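Local coordinates for protein putative polyketide synthase (PDB 5HU7) that probably dehydrates beta-hydroxyacyl intermediates bound to acyl carrier protein, as the dehydratase domain of a trans-acyltransferase polyketide synthase, at residues 103-115 and 124-136. Numbering follows the deposited sequence.
Sequences PEDTGELAYKIYS and SVVHSHGMVEFTS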
ATOM      1  N   PRO A 103      14.091  -4.862  -9.929  1.00 68.63           N
ATOM      2  CA  PRO A 103      15.441  -4.287 -10.178  1.00 67.79           C
ATOM      3  C   PRO A 103      15.911  -4.502 -11.598  1.00 68.95           C
ATOM      4  O   PRO A 103      15.479  -5.473 -12.218  1.00 71.25           O
ATOM      5  CB  PRO A 103      16.347  -5.048  -9.219  1.00 70.93           C
ATOM      6  CG  PRO A 103      15.609  -6.266  -8.829  1.00 76.61           C
ATOM      7  CD  PRO A 103      14.150  -6.034  -9.017  1.00 71.86           C
ATOM      8  N   GLU A 104      16.687  -3.556 -12.145  1.00 61.21           N
ATOM      9  CA  GLU A 104      17.271  -3.706 -13.474  1.00 62.16           C
ATOM     10  C   GLU A 104      18.754  -3.466 -13.423  1.00 68.97           C
ATOM     11  O   GLU A 104      19.491  -4.288 -13.948  1.00 72.78           O
ATOM     12  CB  GLU A 104      16.648  -2.765 -14.516  1.00 62.81           C
ATOM     13  CG  GLU A 104      17.111  -3.029 -15.950  1.00 74.67           C
ATOM     14  CD  GLU A 104      16.680  -4.333 -16.604  1.00105.19           C
ATOM     15  OE1 GLU A 104      15.951  -5.130 -15.969  1.00 98.41           O
ATOM     16  OE2 GLU A 104      17.087  -4.558 -17.767  1.00109.46           O
ATOM     17  N   ASP A 105      19.173  -2.301 -12.888  1.00 63.56           N
ATOM     18  CA  ASP A 105      20.553  -1.874 -12.752  1.00 64.99           C
ATOM     19  C   ASP A 105      20.616  -0.914 -11.544  1.00 70.18           C
ATOM     20  O   ASP A 105      19.588  -0.650 -10.911  1.00 67.97           O
ATOM     21  CB  ASP A 105      21.022  -1.181 -14.050  1.00 66.91           C
ATOM     22  CG  ASP A 105      22.478  -1.418 -14.438  1.00 87.61           C
ATOM     23  OD1 ASP A 105      23.328  -1.602 -13.513  1.00 91.46           O
ATOM     24  OD2 ASP A 105      22.795  -1.308 -15.654  1.00 93.88           O
ATOM     25  N   THR A 106      21.805  -0.345 -11.269  1.00 67.93           N
ATOM     26  CA  THR A 106      22.007   0.560 -10.149  1.00 66.60           C
ATOM     27  C   THR A 106      21.125   1.795 -10.191  1.00 63.26           C
ATOM     28  O   THR A 106      20.684   2.232  -9.139  1.00 63.66           O
ATOM     29  CB  THR A 106      23.462   0.975 -10.039  1.00 66.74           C
ATOM     30  OG1 THR A 106      23.872   1.528 -11.297  1.00 64.80           O
ATOM     31  CG2 THR A 106      24.358  -0.153  -9.625  1.00 64.23           C
ATOM     32  N   GLY A 107      20.898   2.356 -11.366  1.00 55.18           N
ATOM     33  CA  GLY A 107      20.079   3.567 -11.522  1.00 53.54           C
ATOM     34  C   GLY A 107      18.875   3.303 -12.414  1.00 58.71           C
ATOM     35  O   GLY A 107      18.353   4.225 -13.040  1.00 58.63           O
ATOM     36  N   GLU A 108      18.408   2.059 -12.481  1.00 56.09           N
ATOM     37  CA  GLU A 108      17.323   1.728 -13.368  1.00 57.22           C
ATOM     38  C   GLU A 108      16.392   0.643 -12.817  1.00 59.04           C
ATOM     39  O   GLU A 108      16.827  -0.326 -12.200  1.00 57.55           O
ATOM     40  CB  GLU A 108      17.915   1.361 -14.733  1.00 59.63           C
ATOM     41  CG  GLU A 108      16.898   0.917 -15.770  1.00 74.98           C
ATOM     42  CD  GLU A 108      17.482   0.988 -17.167  1.00 96.83           C
ATOM     43  OE1 GLU A 108      18.641   0.533 -17.312  1.00 77.59           O
ATOM     44  OE2 GLU A 108      16.841   1.578 -18.076  1.00 88.28           O
ATOM     45  N   LEU A 109      15.087   0.863 -12.985  1.00 55.50           N
ATOM     46  CA  LEU A 109      14.067  -0.058 -12.531  1.00 55.09           C
ATOM     47  C   LEU A 109      13.323  -0.569 -13.719  1.00 55.74           C
ATOM     48  O   LEU A 109      13.212   0.135 -14.703  1.00 52.98           O
ATOM     49  CB  LEU A 109      13.049   0.670 -11.676  1.00 55.93           C
ATOM     50  CG  LEU A 109      13.546   1.302 -10.440  1.00 63.86           C
ATOM     51  CD1 LEU A 109      12.605   2.386  -9.988  1.00 65.58           C
ATOM     52  CD2 LEU A 109      13.801   0.254  -9.370  1.00 66.27           C
ATOM     53  N   ALA A 110      12.706  -1.737 -13.573  1.00 52.84           N
ATOM     54  CA  ALA A 110      11.829  -2.298 -14.586  1.00 50.72           C
ATOM     55  C   ALA A 110      10.422  -2.321 -14.035  1.00 54.92           C
ATOM     56  O   ALA A 110      10.211  -2.447 -12.830  1.00 53.10           O
ATOM     57  CB  ALA A 110      12.285  -3.695 -14.939  1.00 51.57           C
ATOM     58  N   TYR A 111       9.442  -2.155 -14.902  1.00 54.45           N
ATOM     59  CA  TYR A 111       8.056  -2.280 -14.458  1.00 53.24           C
ATOM     60  C   TYR A 111       7.281  -3.184 -15.374  1.00 55.37           C
ATOM     61  O   TYR A 111       7.632  -3.345 -16.539  1.00 52.18           O
ATOM     62  CB  TYR A 111       7.353  -0.928 -14.297  1.00 54.32           C
ATOM     63  CG  TYR A 111       6.919  -0.283 -15.588  1.00 53.14           C
ATOM     64  CD1 TYR A 111       5.713  -0.613 -16.178  1.00 54.59           C
ATOM     65  CD2 TYR A 111       7.717   0.658 -16.222  1.00 54.28           C
ATOM     66  CE1 TYR A 111       5.363  -0.119 -17.430  1.00 54.43           C
ATOM     67  CE2 TYR A 111       7.366   1.188 -17.467  1.00 55.73           C
ATOM     68  CZ  TYR A 111       6.172   0.826 -18.050  1.00 61.25           C
ATOM     69  OH  TYR A 111       5.844   1.371 -19.261  1.00 69.34           O
ATOM     70  N   LYS A 112       6.208  -3.771 -14.846  1.00 55.31           N
ATOM     71  CA  LYS A 112       5.283  -4.586 -15.623  1.00 53.83           C
ATOM     72  C   LYS A 112       3.894  -4.321 -15.164  1.00 54.64           C
ATOM     73  O   LYS A 112       3.629  -4.398 -13.975  1.00 55.05           O
ATOM     74  CB  LYS A 112       5.522  -6.078 -15.460  1.00 57.24           C
ATOM     75  CG  LYS A 112       6.819  -6.577 -16.008  1.00 71.41           C
ATOM     76  CD  LYS A 112       6.738  -8.078 -16.343  1.00 83.25           C
ATOM     77  CE  LYS A 112       7.666  -8.938 -15.543  1.00 83.98           C
ATOM     78  NZ  LYS A 112       9.032  -8.910 -16.073  1.00 68.66           N
ATOM     79  N   ILE A 113       2.981  -4.151 -16.103  1.00 51.37           N
ATOM     80  CA  ILE A 113       1.565  -3.984 -15.825  1.00 49.66           C
ATOM     81  C   ILE A 113       0.991  -5.311 -16.252  1.00 54.95           C
ATOM     82  O   ILE A 113       1.217  -5.739 -17.373  1.00 57.19           O
ATOM     83  CB  ILE A 113       0.935  -2.779 -16.540  1.00 51.08           C
ATOM     84  CG1 ILE A 113       1.522  -1.471 -15.989  1.00 50.43           C
ATOM     85  CG2 ILE A 113      -0.586  -2.785 -16.384  1.00 51.83           C
ATOM     86  CD1 ILE A 113       1.227  -0.152 -16.833  1.00 55.03           C
ATOM     87  N   TYR A 114       0.291  -5.985 -15.367  1.00 52.90           N
ATOM     88  CA  TYR A 114      -0.210  -7.315 -15.681  1.00 55.67           C
ATOM     89  C   TYR A 114      -1.486  -7.626 -14.930  1.00 59.82           C
ATOM     90  O   TYR A 114      -1.793  -6.972 -13.945  1.00 58.66           O
ATOM     91  CB  TYR A 114       0.898  -8.360 -15.360  1.00 58.09           C
ATOM     92  CG  TYR A 114       1.209  -8.508 -13.892  1.00 56.74           C
ATOM     93  CD1 TYR A 114       2.206  -7.763 -13.288  1.00 57.12           C
ATOM     94  CD2 TYR A 114       0.543  -9.452 -13.118  1.00 58.20           C
ATOM     95  CE1 TYR A 114       2.495  -7.904 -11.928  1.00 56.89           C
ATOM     96  CE2 TYR A 114       0.841  -9.621 -11.766  1.00 59.54           C
ATOM     97  CZ  TYR A 114       1.814  -8.846 -11.172  1.00 66.02           C
ATOM     98  OH  TYR A 114       2.067  -9.014  -9.830  1.00 68.82           O
ATOM     99  N   SER A 115      -2.203  -8.632 -15.387  1.00 60.26           N
ATOM    100  CA  SER A 115      -3.463  -9.062 -14.771  1.00 62.67           C
ATOM    101  C   SER A 115      -3.662 -10.560 -14.900  1.00 73.93           C
ATOM    102  O   SER A 115      -2.905 -11.227 -15.595  1.00 74.13           O
ATOM    103  CB  SER A 115      -4.645  -8.328 -15.396  1.00 63.28           C
ATOM    104  OG  SER A 115      -4.951  -8.800 -16.691  1.00 77.08           O
ATOM    105  N   SER A 124      -1.396 -15.468 -15.595  1.00 87.81           N
ATOM    106  CA  SER A 124      -1.008 -14.046 -15.622  1.00 85.63           C
ATOM    107  C   SER A 124      -0.511 -13.548 -16.994  1.00 83.65           C
ATOM    108  O   SER A 124       0.325 -14.188 -17.625  1.00 84.76           O
ATOM    109  CB  SER A 124       0.013 -13.726 -14.542  1.00 89.38           C
ATOM    110  OG  SER A 124       1.331 -14.044 -14.947  1.00107.01           O
ATOM    111  N   VAL A 125      -1.066 -12.423 -17.459  1.00 73.29           N
ATOM    112  CA  VAL A 125      -0.727 -11.816 -18.740  1.00 69.82           C
ATOM    113  C   VAL A 125      -0.081 -10.446 -18.493  1.00 66.23           C
ATOM    114  O   VAL A 125      -0.672  -9.638 -17.791  1.00 63.62           O
ATOM    115  CB  VAL A 125      -2.012 -11.648 -19.586  1.00 74.36           C
ATOM    116  CG1 VAL A 125      -1.692 -11.114 -20.984  1.00 73.24           C
ATOM    117  CG2 VAL A 125      -2.793 -12.961 -19.666  1.00 76.86           C
ATOM    118  N   VAL A 126       1.083 -10.172 -19.114  1.00 61.12           N
ATOM    119  CA  VAL A 126       1.789  -8.882 -19.056  1.00 57.44           C
ATOM    120  C   VAL A 126       1.321  -8.049 -20.230  1.00 61.34           C
ATOM    121  O   VAL A 126       1.499  -8.430 -21.388  1.00 63.07           O
ATOM    122  CB  VAL A 126       3.333  -9.034 -19.061  1.00 58.74           C
ATOM    123  CG1 VAL A 126       4.018  -7.664 -19.125  1.00 55.70           C
ATOM    124  CG2 VAL A 126       3.789  -9.811 -17.832  1.00 58.89           C
ATOM    125  N   HIS A 127       0.722  -6.913 -19.934  1.00 55.86           N
ATOM    126  CA  HIS A 127       0.173  -6.029 -20.945  1.00 54.74           C
ATOM    127  C   HIS A 127       1.172  -4.984 -21.349  1.00 58.12           C
ATOM    128  O   HIS A 127       1.232  -4.654 -22.507  1.00 58.78           O
ATOM    129  CB  HIS A 127      -1.117  -5.336 -20.424  1.00 55.25           C
ATOM    130  CG  HIS A 127      -2.153  -6.287 -19.903  1.00 59.58           C
ATOM    131  ND1 HIS A 127      -2.714  -7.252 -20.710  1.00 62.58           N
ATOM    132  CD2 HIS A 127      -2.636  -6.439 -18.648  1.00 61.42           C
ATOM    133  CE1 HIS A 127      -3.536  -7.947 -19.930  1.00 62.73           C
ATOM    134  NE2 HIS A 127      -3.518  -7.495 -18.683  1.00 62.31           N
ATOM    135  N   SER A 128       1.925  -4.435 -20.404  1.00 54.18           N
ATOM    136  CA  SER A 128       2.881  -3.377 -20.679  1.00 53.73           C
ATOM    137  C   SER A 128       4.127  -3.513 -19.791  1.00 54.96           C
ATOM    138  O   SER A 128       4.023  -3.999 -18.683  1.00 53.64           O
ATOM    139  CB  SER A 128       2.216  -2.019 -20.445  1.00 55.71           C
ATOM    140  OG  SER A 128       3.015  -0.938 -20.891  1.00 63.34           O
ATOM    141  N   HIS A 129       5.288  -3.140 -20.307  1.00 50.92           N
ATOM    142  CA  HIS A 129       6.529  -3.135 -19.548  1.00 51.44           C
ATOM    143  C   HIS A 129       7.461  -2.046 -20.074  1.00 54.96           C
ATOM    144  O   HIS A 129       7.307  -1.578 -21.201  1.00 54.04           O
ATOM    145  CB  HIS A 129       7.214  -4.521 -19.542  1.00 52.91           C
ATOM    146  CG  HIS A 129       7.591  -5.019 -20.895  1.00 57.80           C
ATOM    147  ND1 HIS A 129       6.738  -5.872 -21.552  1.00 61.59           N
ATOM    148  CD2 HIS A 129       8.620  -4.738 -21.719  1.00 60.40           C
ATOM    149  CE1 HIS A 129       7.269  -6.088 -22.742  1.00 61.78           C
ATOM    150  NE2 HIS A 129       8.355  -5.383 -22.911  1.00 61.40           N
ATOM    151  N   GLY A 130       8.398  -1.644 -19.247  1.00 51.53           N
ATOM    152  CA  GLY A 130       9.372  -0.636 -19.603  1.00 50.24           C
ATOM    153  C   GLY A 130      10.380  -0.398 -18.512  1.00 52.43           C
ATOM    154  O   GLY A 130      10.285  -0.990 -17.439  1.00 49.11           O
ATOM    155  N   MET A 131      11.379   0.422 -18.805  1.00 53.00           N
ATOM    156  CA  MET A 131      12.441   0.769 -17.862  1.00 54.77           C
ATOM    157  C   MET A 131      12.237   2.180 -17.402  1.00 57.56           C
ATOM    158  O   MET A 131      11.724   2.992 -18.171  1.00 56.34           O
ATOM    159  CB  MET A 131      13.807   0.658 -18.535  1.00 59.09           C
ATOM    160  CG  MET A 131      14.080  -0.711 -19.138  1.00 66.59           C
ATOM    161  SD  MET A 131      14.285  -1.981 -17.882  1.00 76.07           S
ATOM    162  CE  MET A 131      13.247  -3.291 -18.539  1.00 73.99           C
ATOM    163  N   VAL A 132      12.654   2.480 -16.164  1.00 54.39           N
ATOM    164  CA  VAL A 132      12.567   3.824 -15.588  1.00 53.95           C
ATOM    165  C   VAL A 132      13.833   4.266 -14.872  1.00 55.86           C
ATOM    166  O   VAL A 132      14.414   3.486 -14.141  1.00 55.68           O
ATOM    167  CB  VAL A 132      11.339   3.967 -14.670  1.00 59.14           C
ATOM    168  CG1 VAL A 132      11.296   5.351 -14.015  1.00 59.93           C
ATOM    169  CG2 VAL A 132      10.078   3.705 -15.462  1.00 58.66           C
ATOM    170  N   GLU A 133      14.229   5.552 -15.072  1.00 52.89           N
ATOM    171  CA  GLU A 133      15.338   6.217 -14.379  1.00 52.41           C
ATOM    172  C   GLU A 133      14.859   7.513 -13.773  1.00 56.99           C
ATOM    173  O   GLU A 133      13.997   8.212 -14.325  1.00 57.21           O
ATOM    174  CB  GLU A 133      16.491   6.567 -15.309  1.00 53.63           C
ATOM    175  CG  GLU A 133      17.084   5.372 -16.040  1.00 57.16           C
ATOM    176  CD  GLU A 133      17.935   5.804 -17.208  1.00 72.04           C
ATOM    177  OE1 GLU A 133      19.182   5.810 -17.085  1.00 84.61           O
ATOM    178  OE2 GLU A 133      17.340   6.226 -18.222  1.00 70.43           O
ATOM    179  N   PHE A 134      15.454   7.839 -12.654  1.00 57.48           N
ATOM    180  CA  PHE A 134      15.282   9.075 -11.904  1.00 59.88           C
ATOM    181  C   PHE A 134      16.482   9.887 -12.191  1.00 62.28           C
ATOM    182  O   PHE A 134      17.596   9.413 -12.021  1.00 63.18           O
ATOM    183  CB  PHE A 134      15.234   8.788 -10.414  1.00 64.40           C
ATOM    184  CG  PHE A 134      14.028   7.962 -10.066  1.00 66.17           C
ATOM    185  CD1 PHE A 134      12.750   8.503 -10.144  1.00 69.65           C
ATOM    186  CD2 PHE A 134      14.170   6.671  -9.603  1.00 69.99           C
ATOM    187  CE1 PHE A 134      11.637   7.743  -9.814  1.00 70.58           C
ATOM    188  CE2 PHE A 134      13.059   5.912  -9.277  1.00 74.13           C
ATOM    189  CZ  PHE A 134      11.799   6.448  -9.399  1.00 71.72           C
ATOM    190  N   THR A 135      16.284  11.079 -12.695  1.00 60.70           N
ATOM    191  CA  THR A 135      17.377  11.937 -13.079  1.00 61.82           C
ATOM    192  C   THR A 135      17.004  13.391 -12.925  1.00 66.10           C
ATOM    193  O   THR A 135      15.825  13.727 -12.952  1.00 66.52           O
ATOM    194  CB  THR A 135      17.783  11.582 -14.535  1.00 75.14           C
ATOM    195  OG1 THR A 135      19.009  12.254 -14.867  1.00 84.55           O
ATOM    196  CG2 THR A 135      16.688  11.896 -15.548  1.00 67.03           C
ATOM    197  N   SER A 136      18.020  14.252 -12.824  1.00 62.66           N
ATOM    198  CA  SER A 136      17.860  15.678 -12.713  1.00 64.61           C
ATOM    199  C   SER A 136      18.105  16.238 -14.085  1.00 69.03           C
ATOM    200  O   SER A 136      19.227  16.193 -14.566  1.00 69.19           O
ATOM    201  CB  SER A 136      18.829  16.273 -11.695  1.00 70.15           C
ATOM    202  OG  SER A 136      18.738  15.522 -10.497  1.00 83.76           O
TER
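Y111 lays its ring across G130 in the middle of an antiparallel hairpin formed by strands 108-115 and 125-135. The first torsion (chi1 77°) sets CG between the backbone N and the carbonyl carbon, swinging the ring over the partner strand, with G130 N 3.4 Å above its plane. A beta carbon on G130 would collide with Y111 CE2, and V132 CG2 packs obliquely against Y111 CD2 at 3.9 Å. This is the tight face: L109, Y111, I113, S128 and V132 are buried, and A59, Y55 and V63 of helix 52-65, the central helix of a hotdog fold, pack on Y111, S128 and V132 respectively. Replacing Y111 with an alanine would probably open a gap over G130 and take a packing partner from V132 and A59.

The opposite face is looser and more polar. M131 bends back so that its SD lies 3.6 Å from E104 CG and its CE 3.7 Å from A110 CB.

Toward S124, H127 and S128 both face I113 in a classic bulge; I113 O takes a 2.9 Å bond from H127 N and a weak one from S128 N. Here H127 NE2 and S115 OG share a 2.8 Å hydrogen bond and ND1 bonds D86 O, so both ring nitrogens are engaged and the imidazole's rotation is probably fixed. The buried Y111 OH, by contrast, has no polar partner, which implies that this tyrosine contributes chiefly through its ring.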